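Local coordinates for UPF0234 protein XC_3703 (Xanthomonas campestris pv. campestris, PDB 5B7W), which binds cyclic di-GMP, regulates bacterial virulence and biofilm formation, and, without the ligand, promotes target-gene binding by a LysR-type transcriptional regulator, at residues A[24-29]-A[37-42]; A[30-35]-A[58-63]; A[47-52]-A[62-67]. One frame throughout, in Å; residues are numbered along the deposited sequence.

Interaction 1: residues A[24-29]-A[37-42]; sequences RELDTR and AKFELE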
# COMPACT_ATOMS: atom_id res chain seq x y z
N ARG A 24 13.77 -9.94 -11.97
CA ARG A 24 15.17 -9.85 -12.38
C ARG A 24 16.10 -10.21 -11.24
O ARG A 24 17.15 -10.84 -11.45
CB ARG A 24 15.47 -8.45 -12.91
CG ARG A 24 15.14 -8.24 -14.38
CD ARG A 24 16.37 -8.41 -15.25
NE ARG A 24 17.35 -7.35 -15.02
CZ ARG A 24 17.39 -6.21 -15.69
NH1 ARG A 24 16.50 -5.97 -16.64
NH2 ARG A 24 18.32 -5.30 -15.41
N GLU A 25 15.74 -9.82 -10.01
CA GLU A 25 16.61 -10.09 -8.87
C GLU A 25 16.65 -11.58 -8.55
O GLU A 25 17.69 -12.10 -8.12
CB GLU A 25 16.14 -9.28 -7.66
CG GLU A 25 17.20 -9.09 -6.59
CD GLU A 25 16.93 -7.87 -5.73
OE1 GLU A 25 16.40 -8.04 -4.61
OE2 GLU A 25 17.24 -6.74 -6.18
N LEU A 26 15.53 -12.28 -8.74
CA LEU A 26 15.52 -13.73 -8.52
C LEU A 26 16.44 -14.45 -9.49
O LEU A 26 17.06 -15.46 -9.13
CB LEU A 26 14.10 -14.27 -8.66
CG LEU A 26 13.20 -14.21 -7.43
CD1 LEU A 26 11.88 -14.88 -7.73
CD2 LEU A 26 13.89 -14.86 -6.24
N ASP A 27 16.55 -13.95 -10.73
CA ASP A 27 17.39 -14.58 -11.74
C ASP A 27 18.88 -14.45 -11.43
O ASP A 27 19.68 -15.15 -12.05
CB ASP A 27 17.10 -13.97 -13.11
CG ASP A 27 15.63 -14.02 -13.47
OD1 ASP A 27 14.93 -14.95 -13.01
OD2 ASP A 27 15.16 -13.13 -14.21
N THR A 28 19.26 -13.59 -10.49
CA THR A 28 20.65 -13.40 -10.11
C THR A 28 20.99 -14.03 -8.77
O THR A 28 22.16 -13.99 -8.36
CB THR A 28 21.00 -11.91 -10.08
OG1 THR A 28 20.30 -11.28 -9.00
CG2 THR A 28 20.62 -11.24 -11.39
N ARG A 29 20.02 -14.61 -8.07
CA ARG A 29 20.25 -15.19 -6.76
C ARG A 29 20.61 -16.67 -6.91
O ARG A 29 19.97 -17.40 -7.66
CB ARG A 29 19.02 -15.03 -5.87
CG ARG A 29 18.98 -13.70 -5.14
CD ARG A 29 19.31 -13.88 -3.67
NE ARG A 29 18.11 -14.15 -2.89
CZ ARG A 29 18.09 -14.82 -1.74
NH1 ARG A 29 19.22 -15.31 -1.24
NH2 ARG A 29 16.95 -15.01 -1.10
N ALA A 37 10.37 -20.09 -9.73
CA ALA A 37 9.80 -19.09 -8.84
C ALA A 37 9.59 -17.81 -9.62
O ALA A 37 10.36 -17.50 -10.54
CB ALA A 37 10.69 -18.85 -7.62
N LYS A 38 8.56 -17.05 -9.25
CA LYS A 38 8.20 -15.87 -10.02
C LYS A 38 7.26 -14.98 -9.22
O LYS A 38 6.53 -15.45 -8.34
CB LYS A 38 7.53 -16.27 -11.34
CG LYS A 38 6.39 -17.27 -11.16
CD LYS A 38 5.83 -17.75 -12.50
CE LYS A 38 4.62 -16.93 -12.92
NZ LYS A 38 3.91 -17.54 -14.07
N PHE A 39 7.30 -13.69 -9.53
CA PHE A 39 6.29 -12.73 -9.12
C PHE A 39 5.43 -12.39 -10.33
O PHE A 39 5.96 -12.13 -11.42
CB PHE A 39 6.91 -11.44 -8.58
CG PHE A 39 7.89 -11.63 -7.46
CD1 PHE A 39 9.23 -11.88 -7.73
CD2 PHE A 39 7.49 -11.53 -6.14
CE1 PHE A 39 10.14 -12.04 -6.71
CE2 PHE A 39 8.40 -11.69 -5.11
CZ PHE A 39 9.72 -11.95 -5.40
N GLU A 40 4.11 -12.39 -10.14
CA GLU A 40 3.19 -12.01 -11.21
C GLU A 40 2.27 -10.91 -10.70
O GLU A 40 1.53 -11.11 -9.74
CB GLU A 40 2.36 -13.21 -11.68
CG GLU A 40 1.43 -12.88 -12.84
CD GLU A 40 0.13 -13.65 -12.79
OE1 GLU A 40 -0.11 -14.35 -11.78
OE2 GLU A 40 -0.66 -13.55 -13.75
N LEU A 41 2.33 -9.75 -11.36
CA LEU A 41 1.43 -8.65 -11.05
C LEU A 41 0.12 -8.86 -11.80
O LEU A 41 0.11 -9.00 -13.02
CB LEU A 41 2.06 -7.31 -11.42
CG LEU A 41 1.19 -6.09 -11.13
CD1 LEU A 41 0.84 -6.04 -9.65
CD2 LEU A 41 1.89 -4.82 -11.56
N GLU A 42 -0.99 -8.89 -11.06
CA GLU A 42 -2.30 -9.23 -11.60
C GLU A 42 -3.23 -8.04 -11.48
O GLU A 42 -3.51 -7.57 -10.37
CB GLU A 42 -2.87 -10.45 -10.88
CG GLU A 42 -4.28 -10.83 -11.28
CD GLU A 42 -4.79 -12.04 -10.51
OE1 GLU A 42 -4.05 -13.04 -10.44
OE2 GLU A 42 -5.91 -11.97 -9.97
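L26, in the last part of helix 12-26, carries this contact by lodging one methyl against the ring of F39 and the backbone at the start of strand 38-42. Its CD1 lies 3.5 Å from F39 CE1, with CG of the leucine close behind, and the two side chains cross at about a right angle. The same L26 CD1 stands 4.1 Å from A37 CB, so a single methyl of the branched leucine fills the angle between a small residue and an aromatic one. In L26, CG sits beside the backbone N (chi1 -85°), which swings the branch out toward the strand. A leucine suits this place because its branched apolar end fits a buried site between helix and strand, and A37 is small enough to let the helix end come close. M60 of helix 54-70 touches both L26 and F39 and continues the apolar cluster.

The other side is loose. K38 sets off away from the helix and is exposed, as befits a lysine at a sheet edge. A type I turn spans L26 to R29, and in it T28 OG1 and T28 N both bond to E25 O from one face of its carbonyl plane; the hydroxyl OG1 of T28 lies 2.9 Å from that oxygen. The arrangement is that of helix against edge strand in the RRM-like fold of domain II, whose four-stranded antiparallel sheet carries both helices on one side.

Interaction 2: residues A[30-35]-A[58-63]; sequences FDFKGV and KQMTDI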
# COMPACT_ATOMS: atom_id res chain seq x y z
N PHE A 30 21.64 -17.09 -6.17
CA PHE A 30 22.20 -18.42 -6.37
C PHE A 30 21.29 -19.51 -5.80
O PHE A 30 21.30 -20.63 -6.30
CB PHE A 30 23.59 -18.51 -5.74
CG PHE A 30 24.56 -17.49 -6.26
CD1 PHE A 30 24.38 -16.89 -7.50
CD2 PHE A 30 25.67 -17.12 -5.51
CE1 PHE A 30 25.27 -15.95 -7.97
CE2 PHE A 30 26.57 -16.18 -5.98
CZ PHE A 30 26.37 -15.59 -7.21
N ASP A 31 20.53 -19.19 -4.75
CA ASP A 31 19.63 -20.17 -4.15
C ASP A 31 18.34 -20.37 -4.93
O ASP A 31 17.53 -21.22 -4.56
CB ASP A 31 19.31 -19.78 -2.70
CG ASP A 31 18.76 -18.37 -2.59
OD1 ASP A 31 18.96 -17.57 -3.53
OD2 ASP A 31 18.12 -18.07 -1.56
N PHE A 32 18.13 -19.60 -6.00
CA PHE A 32 17.04 -19.82 -6.93
C PHE A 32 17.54 -20.35 -8.27
O PHE A 32 16.86 -20.19 -9.30
CB PHE A 32 16.22 -18.54 -7.12
CG PHE A 32 15.39 -18.18 -5.92
CD1 PHE A 32 15.95 -17.50 -4.85
CD2 PHE A 32 14.05 -18.54 -5.86
CE1 PHE A 32 15.19 -17.17 -3.75
CE2 PHE A 32 13.29 -18.21 -4.76
CZ PHE A 32 13.85 -17.53 -3.70
N LYS A 33 18.71 -20.97 -8.28
CA LYS A 33 19.27 -21.61 -9.46
C LYS A 33 18.29 -22.61 -10.05
O LYS A 33 17.82 -23.53 -9.37
CB LYS A 33 20.60 -22.30 -9.10
CG LYS A 33 20.50 -23.61 -8.29
CD LYS A 33 19.98 -23.39 -6.87
CE LYS A 33 19.68 -24.69 -6.15
NZ LYS A 33 18.69 -24.50 -5.05
N GLY A 34 17.92 -22.40 -11.32
CA GLY A 34 16.97 -23.25 -12.00
C GLY A 34 15.68 -23.51 -11.24
O GLY A 34 14.92 -24.42 -11.59
N VAL A 35 15.43 -22.72 -10.20
CA VAL A 35 14.27 -22.90 -9.34
C VAL A 35 13.08 -22.17 -9.95
O VAL A 35 13.18 -20.99 -10.30
CB VAL A 35 14.56 -22.40 -7.91
CG1 VAL A 35 13.27 -22.16 -7.15
CG2 VAL A 35 15.45 -23.38 -7.17
N LYS A 58 8.87 -16.87 1.51
CA LYS A 58 9.25 -15.92 2.55
C LYS A 58 10.47 -15.11 2.14
O LYS A 58 10.54 -13.90 2.40
CB LYS A 58 9.52 -16.65 3.87
CG LYS A 58 9.67 -15.73 5.07
CD LYS A 58 10.69 -16.25 6.06
CE LYS A 58 10.15 -17.40 6.89
NZ LYS A 58 11.11 -17.80 7.96
N GLN A 59 11.44 -15.75 1.49
CA GLN A 59 12.57 -15.01 0.92
C GLN A 59 12.09 -14.01 -0.13
O GLN A 59 12.53 -12.86 -0.14
CB GLN A 59 13.58 -15.97 0.32
CG GLN A 59 14.32 -16.84 1.31
CD GLN A 59 15.32 -17.75 0.63
OE1 GLN A 59 14.96 -18.54 -0.25
NE2 GLN A 59 16.58 -17.64 1.03
N MET A 60 11.20 -14.45 -1.02
CA MET A 60 10.70 -13.56 -2.06
C MET A 60 9.95 -12.37 -1.47
O MET A 60 9.96 -11.28 -2.05
CB MET A 60 9.80 -14.33 -3.02
CG MET A 60 10.51 -15.38 -3.85
SD MET A 60 9.51 -15.90 -5.25
CE MET A 60 8.24 -16.82 -4.39
N THR A 61 9.29 -12.56 -0.32
CA THR A 61 8.63 -11.45 0.35
C THR A 61 9.64 -10.36 0.72
O THR A 61 9.37 -9.17 0.55
CB THR A 61 7.89 -11.94 1.59
OG1 THR A 61 6.82 -12.80 1.20
CG2 THR A 61 7.34 -10.77 2.39
N ASP A 62 10.81 -10.77 1.22
CA ASP A 62 11.85 -9.80 1.54
C ASP A 62 12.35 -9.09 0.28
O ASP A 62 12.64 -7.89 0.31
CB ASP A 62 13.01 -10.49 2.25
CG ASP A 62 12.58 -11.20 3.52
OD1 ASP A 62 11.58 -10.77 4.13
OD2 ASP A 62 13.24 -12.18 3.91
N ILE A 63 12.45 -9.82 -0.83
CA ILE A 63 12.83 -9.20 -2.09
C ILE A 63 11.74 -8.24 -2.56
O ILE A 63 12.03 -7.12 -2.99
CB ILE A 63 13.12 -10.28 -3.16
CG1 ILE A 63 14.29 -11.16 -2.73
CG2 ILE A 63 13.39 -9.64 -4.51
CD1 ILE A 63 14.53 -12.34 -3.64
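Residues 30-35 form a short 3-10 segment and then a type II turn from F32 to V35, and they face one side of helix 54-70 at arm's length, with the CA atoms of D31 and Q59 10.1 Å apart. In this RRM-like domain the segment belongs to the connection from helix 12-26 to strand 38-42, and it reaches the second helix by side chains alone.

F32 and D31 do the reaching. The ring of F32 points its CZ at the helix, 4.0 Å from M60 CG, and its flat, bulky hydrocarbon suits a buried place among flexible methionine and leucine chains; L26 and A37 also touch it. M60 makes an oblique Met-aromatic contact, its SD lying 5.5 Å from the centroid of the F32 ring. Its chain bends at the last torsion (chi3 -71°), which turns the methyl CE away from the F32 ring toward strand 46-51.

Q59 is the polar neighbour on the same helix. Its chain runs extended beyond CG and slides past F32 in the opposite direction, the amide plane only 30° from the ring plane, with Q59 OE1 3.8 Å from F32 CZ. A glutamine suits this margin, for its methylenes reach across while the amide meets the partly exposed D31 carboxylate. That carboxylate, set almost perpendicular to the amide, has its stronger partner in R29, a salt bridge to OD2. To this the helix adds a bond that is weak and bent: Q59 NE2 donates to D31 OD2 over 3.0 Å, with an angle of 127° at the hydrogen.

Interaction 3: residues A[47-52]-A[62-67]; sequences INQSAP and DILRAR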
# COMPACT_ATOMS: atom_id res chain seq x y z
N ILE A 47 -0.22 -9.24 -6.39
CA ILE A 47 1.09 -9.81 -6.69
C ILE A 47 1.06 -11.26 -6.22
O ILE A 47 0.96 -11.53 -5.02
CB ILE A 47 2.23 -9.03 -6.01
CG1 ILE A 47 2.26 -7.58 -6.51
CG2 ILE A 47 3.56 -9.71 -6.28
CD1 ILE A 47 3.36 -6.76 -5.88
N ASN A 48 1.16 -12.18 -7.17
CA ASN A 48 1.17 -13.61 -6.86
C ASN A 48 2.61 -14.09 -6.74
O ASN A 48 3.39 -13.98 -7.69
CB ASN A 48 0.42 -14.40 -7.93
CG ASN A 48 -1.09 -14.26 -7.80
OD1 ASN A 48 -1.65 -14.48 -6.73
ND2 ASN A 48 -1.75 -13.91 -8.90
N GLN A 49 2.96 -14.61 -5.57
CA GLN A 49 4.26 -15.21 -5.33
C GLN A 49 4.12 -16.73 -5.39
O GLN A 49 3.16 -17.29 -4.87
CB GLN A 49 4.83 -14.80 -3.97
CG GLN A 49 4.68 -13.32 -3.65
CD GLN A 49 5.41 -12.92 -2.38
OE1 GLN A 49 6.38 -12.17 -2.42
NE2 GLN A 49 4.94 -13.43 -1.25
N SER A 50 5.08 -17.38 -6.04
CA SER A 50 5.06 -18.83 -6.18
C SER A 50 6.48 -19.36 -6.13
O SER A 50 7.37 -18.83 -6.80
CB SER A 50 4.38 -19.26 -7.48
OG SER A 50 5.05 -18.72 -8.61
N ALA A 51 6.70 -20.41 -5.33
CA ALA A 51 7.99 -21.02 -5.17
C ALA A 51 7.80 -22.47 -4.77
O ALA A 51 6.67 -22.87 -4.42
CB ALA A 51 8.85 -20.28 -4.13
N PRO A 52 8.84 -23.30 -4.84
CA PRO A 52 8.68 -24.69 -4.40
C PRO A 52 8.32 -24.85 -2.93
O PRO A 52 7.60 -25.80 -2.59
CB PRO A 52 10.05 -25.31 -4.71
CG PRO A 52 10.57 -24.50 -5.84
CD PRO A 52 10.08 -23.10 -5.60
N ASP A 62 10.81 -10.77 1.22
CA ASP A 62 11.85 -9.80 1.54
C ASP A 62 12.35 -9.09 0.28
O ASP A 62 12.64 -7.89 0.31
CB ASP A 62 13.01 -10.49 2.25
CG ASP A 62 12.58 -11.20 3.52
OD1 ASP A 62 11.58 -10.77 4.13
OD2 ASP A 62 13.24 -12.18 3.91
N ILE A 63 12.45 -9.82 -0.83
CA ILE A 63 12.83 -9.20 -2.09
C ILE A 63 11.74 -8.24 -2.56
O ILE A 63 12.03 -7.12 -2.99
CB ILE A 63 13.12 -10.28 -3.16
CG1 ILE A 63 14.29 -11.16 -2.73
CG2 ILE A 63 13.39 -9.64 -4.51
CD1 ILE A 63 14.53 -12.34 -3.64
N LEU A 64 10.48 -8.67 -2.48
CA LEU A 64 9.38 -7.84 -2.95
C LEU A 64 9.26 -6.56 -2.13
O LEU A 64 8.99 -5.49 -2.68
CB LEU A 64 8.07 -8.63 -2.91
CG LEU A 64 6.83 -7.91 -3.44
CD1 LEU A 64 7.02 -7.52 -4.90
CD2 LEU A 64 5.59 -8.77 -3.26
N ARG A 65 9.46 -6.66 -0.82
CA ARG A 65 9.44 -5.47 0.02
C ARG A 65 10.54 -4.49 -0.38
O ARG A 65 10.29 -3.30 -0.56
CB ARG A 65 9.58 -5.85 1.50
CG ARG A 65 8.33 -6.43 2.14
CD ARG A 65 8.43 -6.36 3.65
NE ARG A 65 7.19 -6.75 4.32
CZ ARG A 65 7.04 -7.87 5.02
NH1 ARG A 65 8.05 -8.71 5.16
NH2 ARG A 65 5.87 -8.14 5.59
N ALA A 66 11.77 -5.00 -0.54
CA ALA A 66 12.89 -4.13 -0.88
C ALA A 66 12.70 -3.48 -2.24
O ALA A 66 13.06 -2.31 -2.44
CB ALA A 66 14.20 -4.92 -0.83
N ARG A 67 12.15 -4.23 -3.20
CA ARG A 67 11.92 -3.66 -4.53
C ARG A 67 10.85 -2.57 -4.49
O ARG A 67 11.03 -1.51 -5.09
CB ARG A 67 11.54 -4.76 -5.52
CG ARG A 67 12.67 -5.72 -5.86
CD ARG A 67 13.93 -4.96 -6.25
NE ARG A 67 14.93 -4.98 -5.18
CZ ARG A 67 15.85 -4.04 -5.00
NH1 ARG A 67 15.90 -2.99 -5.81
NH2 ARG A 67 16.71 -4.15 -4.00
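I47 meets L64 end to end near the start of strand 46-51, two branched hydrocarbon chains reaching toward each other from strand and helix. The isoleucine CG2 comes to 3.8 Å from L64 CD2, while its terminal CD1 lies 3.9 Å from L64 CD1, so both methyls of the leucine are engaged. The longer branch of I47 is fully extended (chi2 180°), which carries CD1 well out from the strand. A beta-branched residue suits an extended strand, and here its two arms offer a broad apolar surface to the helix. V19 of helix 12-26 and L41 of the neighbouring strand touch the same isoleucine.

N48, next along, starts its side chain away from the helix, following the alternation of a strand; its ND2 makes weak hydrogen bonds to E40 and E42 on strand 38-42. With Q49 the chain points toward the helix again. Its side chain, extended beyond CG, crosses L64 at a slant and brings OE1 to 3.6 Å from L64 CD2. The other arm of the amide is bonded: NE2 pairs with the hydroxyl of T61, about one turn back on the helix. Farther on, A51 packs on V57 and M60, earlier in helix 54-70.

Within residues 62-67 L64 alone meets the strand, its CG anti to the backbone N (chi1 -177°) and both methyls spread over it. The packing is that of a helix laid on the helix-covered face of the RRM-like sheet. Chemically it is mixed, for an amide is buried along with the hydrocarbon. T61 satisfies Q49 NE2, whereas OE1 is buried against the leucine methyl with no partner in the model, so the amide is held from its NE2 side while its oxygen meets hydrocarbon.

From the N terminus, helix 12-26 ends in the first segment of interaction 1, which closes the short loop back to strand 38-42. Interaction 2 starts inside that loop and reaches forward to helix 54-70, so the two cross along the chain. Interaction 3 opens after interaction 1 has closed, joining strand 46-51 to the same helix, and it shares D62 and I63 with interaction 2. The three lie side by side, with centres 7 to 8 Å apart. V35 packs against P52, E25 and R67 form a salt bridge, and strands 38-42 and 46-51 are neighbours in one antiparallel sheet. Together they tie both helices, the loop and two strands of domain II.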